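Local coordinates for protein hdh assembly factor Kustc1130 (Kuenenia stuttgartiensis, PDB 6HIF) that probably assists the assembly of hydrazine dehydrogenase, the multihaem enzyme of anammox bacteria, at residues V77-H80 / G81-A85. Residues are numbered along the deposited sequence; the frame is centred on the assembly and turned at random.
Sequences VHEH and GGQSA. With SO4 (sulfate ion), chain B.
V77 and A85 form an antiparallel hydrogen-bonded pair between strands 71-79 and 83-91 of a β-hairpin, two residue pairs back from its turn. V77 N donates to A85 O at 2.8 Å in an almost straight bond (170°), and A85 N returns one to V77 O. Between these bonds and the turn, S84 CA lies 3.1 Å from V77 O in a CA-H...O contact. H78 and S84 form the next, non-hydrogen-bonded pair, and the H78 side chain can be followed outward from there. Its CB leaves on the same face of the sheet as S84, and chi1 of -81° sets CG beside the backbone N, anti to the carbonyl carbon. The imidazole then leans over the partner strand: S84 CB makes a CH-π contact with one ring face, displaced toward the rim on the side of CD2 (3.8 Å) and NE2. CE1 approaches sulfate O4, while NE2, the tip, gives sulfate O2 a weak, bent hydrogen bond of 3.2 Å. S76 and H86 also bind this anion, which probably came from the crystallisation liquor. At the hairpin end, G82 N bonds E79 O at 2.9 Å and closes a type I β-turn, with H80 and G81 at its corners. On the opposite face, the E79 carboxylate curls back toward the turn, its OE1 3.2 Å from Q83 CB; OE2 is held mainly by a hydrogen bond with H109 NE2, and G81 N adds a weak one. The hairpin end lies at the chain surface, yet V77 is buried beside I49 of adjacent strand 48-51 and faces V35 and A37 of strand 31-39 and L101 of strand 96-102, packing the two sheets together.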
ATOM      1  N   VAL Y  77     -11.603 -81.446  26.471  1.00 62.43           N
ATOM      2  CA  VAL Y  77     -12.358 -80.758  27.503  1.00 64.36           C
ATOM      3  C   VAL Y  77     -12.646 -81.748  28.630  1.00 64.74           C
ATOM      4  O   VAL Y  77     -13.298 -82.768  28.412  1.00 63.33           O
ATOM      5  CB  VAL Y  77     -13.651 -80.134  26.937  1.00 62.64           C
ATOM      6  CG1 VAL Y  77     -14.428 -79.371  28.000  1.00 63.32           C
ATOM      7  CG2 VAL Y  77     -13.369 -79.235  25.742  1.00 62.20           C
ATOM      8  N   HIS Y  78     -12.135 -81.433  29.826  1.00 66.04           N
ATOM      9  CA  HIS Y  78     -12.321 -82.250  31.015  1.00 67.83           C
ATOM     10  C   HIS Y  78     -13.053 -81.433  32.077  1.00 69.07           C
ATOM     11  O   HIS Y  78     -12.804 -80.237  32.219  1.00 69.32           O
ATOM     12  CB  HIS Y  78     -10.961 -82.756  31.524  1.00 71.09           C
ATOM     13  CG  HIS Y  78     -10.432 -83.947  30.796  1.00 74.21           C
ATOM     14  ND1 HIS Y  78      -9.951 -85.061  31.456  1.00 78.16           N
ATOM     15  CD2 HIS Y  78     -10.309 -84.212  29.477  1.00 76.70           C
ATOM     16  CE1 HIS Y  78      -9.553 -85.958  30.575  1.00 77.93           C
ATOM     17  NE2 HIS Y  78      -9.763 -85.462  29.353  1.00 76.24           N
ATOM     18  N   GLU Y  79     -13.956 -82.095  32.812  1.00 71.97           N
ATOM     19  CA  GLU Y  79     -14.702 -81.474  33.898  1.00 73.28           C
ATOM     20  C   GLU Y  79     -14.824 -82.458  35.063  1.00 75.00           C
ATOM     21  O   GLU Y  79     -14.895 -83.667  34.847  1.00 74.23           O
ATOM     22  CB  GLU Y  79     -16.014 -80.878  33.375  1.00 73.31           C
ATOM     23  CG  GLU Y  79     -17.221 -81.090  34.271  1.00 72.71           C
ATOM     24  CD  GLU Y  79     -17.983 -82.369  33.975  1.00 78.06           C
ATOM     25  OE1 GLU Y  79     -17.859 -82.881  32.848  1.00 85.07           O
ATOM     26  OE2 GLU Y  79     -18.696 -82.851  34.868  1.00 79.74           O
ATOM     27  N   HIS Y  80     -14.868 -81.908  36.286  1.00 77.65           N
ATOM     28  CA  HIS Y  80     -14.655 -82.626  37.537  1.00 79.16           C
ATOM     29  C   HIS Y  80     -15.667 -83.753  37.756  1.00 77.79           C
ATOM     30  O   HIS Y  80     -15.492 -84.568  38.661  1.00 78.98           O
ATOM     31  CB  HIS Y  80     -14.591 -81.648  38.721  1.00 86.23           C
ATOM     32  CG  HIS Y  80     -13.201 -81.228  39.082  1.00 94.62           C
ATOM     33  ND1 HIS Y  80     -12.379 -81.992  39.897  1.00 94.09           N
ATOM     34  CD2 HIS Y  80     -12.482 -80.133  38.746  1.00 94.66           C
ATOM     35  CE1 HIS Y  80     -11.216 -81.387  40.043  1.00 90.89           C
ATOM     36  NE2 HIS Y  80     -11.255 -80.242  39.348  1.00 92.25           N
ATOM     37  N   GLY Y  81     -16.714 -83.802  36.925  1.00 76.29           N
ATOM     38  CA  GLY Y  81     -17.707 -84.862  36.999  1.00 74.11           C
ATOM     39  C   GLY Y  81     -17.174 -86.191  36.467  1.00 72.60           C
ATOM     40  O   GLY Y  81     -17.606 -87.255  36.903  1.00 72.41           O
ATOM     41  N   GLY Y  82     -16.236 -86.111  35.517  1.00 72.26           N
ATOM     42  CA  GLY Y  82     -15.613 -87.285  34.932  1.00 72.24           C
ATOM     43  C   GLY Y  82     -15.953 -87.443  33.451  1.00 74.00           C
ATOM     44  O   GLY Y  82     -15.740 -88.507  32.874  1.00 72.79           O
ATOM     45  N   GLN Y  83     -16.478 -86.368  32.850  1.00 75.98           N
ATOM     46  CA  GLN Y  83     -16.885 -86.369  31.453  1.00 70.40           C
ATOM     47  C   GLN Y  83     -15.821 -85.662  30.619  1.00 66.47           C
ATOM     48  O   GLN Y  83     -15.214 -84.693  31.073  1.00 64.16           O
ATOM     49  CB  GLN Y  83     -18.251 -85.700  31.297  1.00 69.79           C
ATOM     50  CG  GLN Y  83     -19.401 -86.514  31.876  1.00 69.23           C
ATOM     51  CD  GLN Y  83     -19.720 -87.735  31.044  1.00 69.93           C
ATOM     52  OE1 GLN Y  83     -19.530 -87.756  29.830  1.00 75.23           O
ATOM     53  NE2 GLN Y  83     -20.216 -88.770  31.696  1.00 65.66           N
ATOM     54  N   SER Y  84     -15.611 -86.163  29.397  1.00 65.41           N
ATOM     55  CA  SER Y  84     -14.578 -85.640  28.516  1.00 65.56           C
ATOM     56  C   SER Y  84     -15.082 -85.566  27.078  1.00 64.77           C
ATOM     57  O   SER Y  84     -15.915 -86.370  26.661  1.00 66.63           O
ATOM     58  CB  SER Y  84     -13.302 -86.443  28.623  1.00 65.11           C
ATOM     59  OG  SER Y  84     -13.508 -87.796  28.241  1.00 66.75           O
ATOM     60  N   ALA Y  85     -14.567 -84.579  26.338  1.00 63.47           N
ATOM     61  CA  ALA Y  85     -14.826 -84.443  24.914  1.00 65.04           C
ATOM     62  C   ALA Y  85     -13.510 -84.156  24.195  1.00 64.79           C
ATOM     63  O   ALA Y  85     -12.680 -83.402  24.702  1.00 61.99           O
ATOM     64  CB  ALA Y  85     -15.841 -83.353  24.674  1.00 67.13           C
TER
HETATM   65  S   SO4 B 201      -6.327 -85.625  27.846  1.00137.39           S
HETATM   66  O1  SO4 B 201      -6.140 -84.204  28.218  1.00137.31           O
HETATM   67  O2  SO4 B 201      -7.580 -85.790  27.079  1.00136.27           O
HETATM   68  O3  SO4 B 201      -5.187 -86.066  27.009  1.00136.71           O
HETATM   69  O4  SO4 B 201      -6.401 -86.449  29.075  1.00141.09           O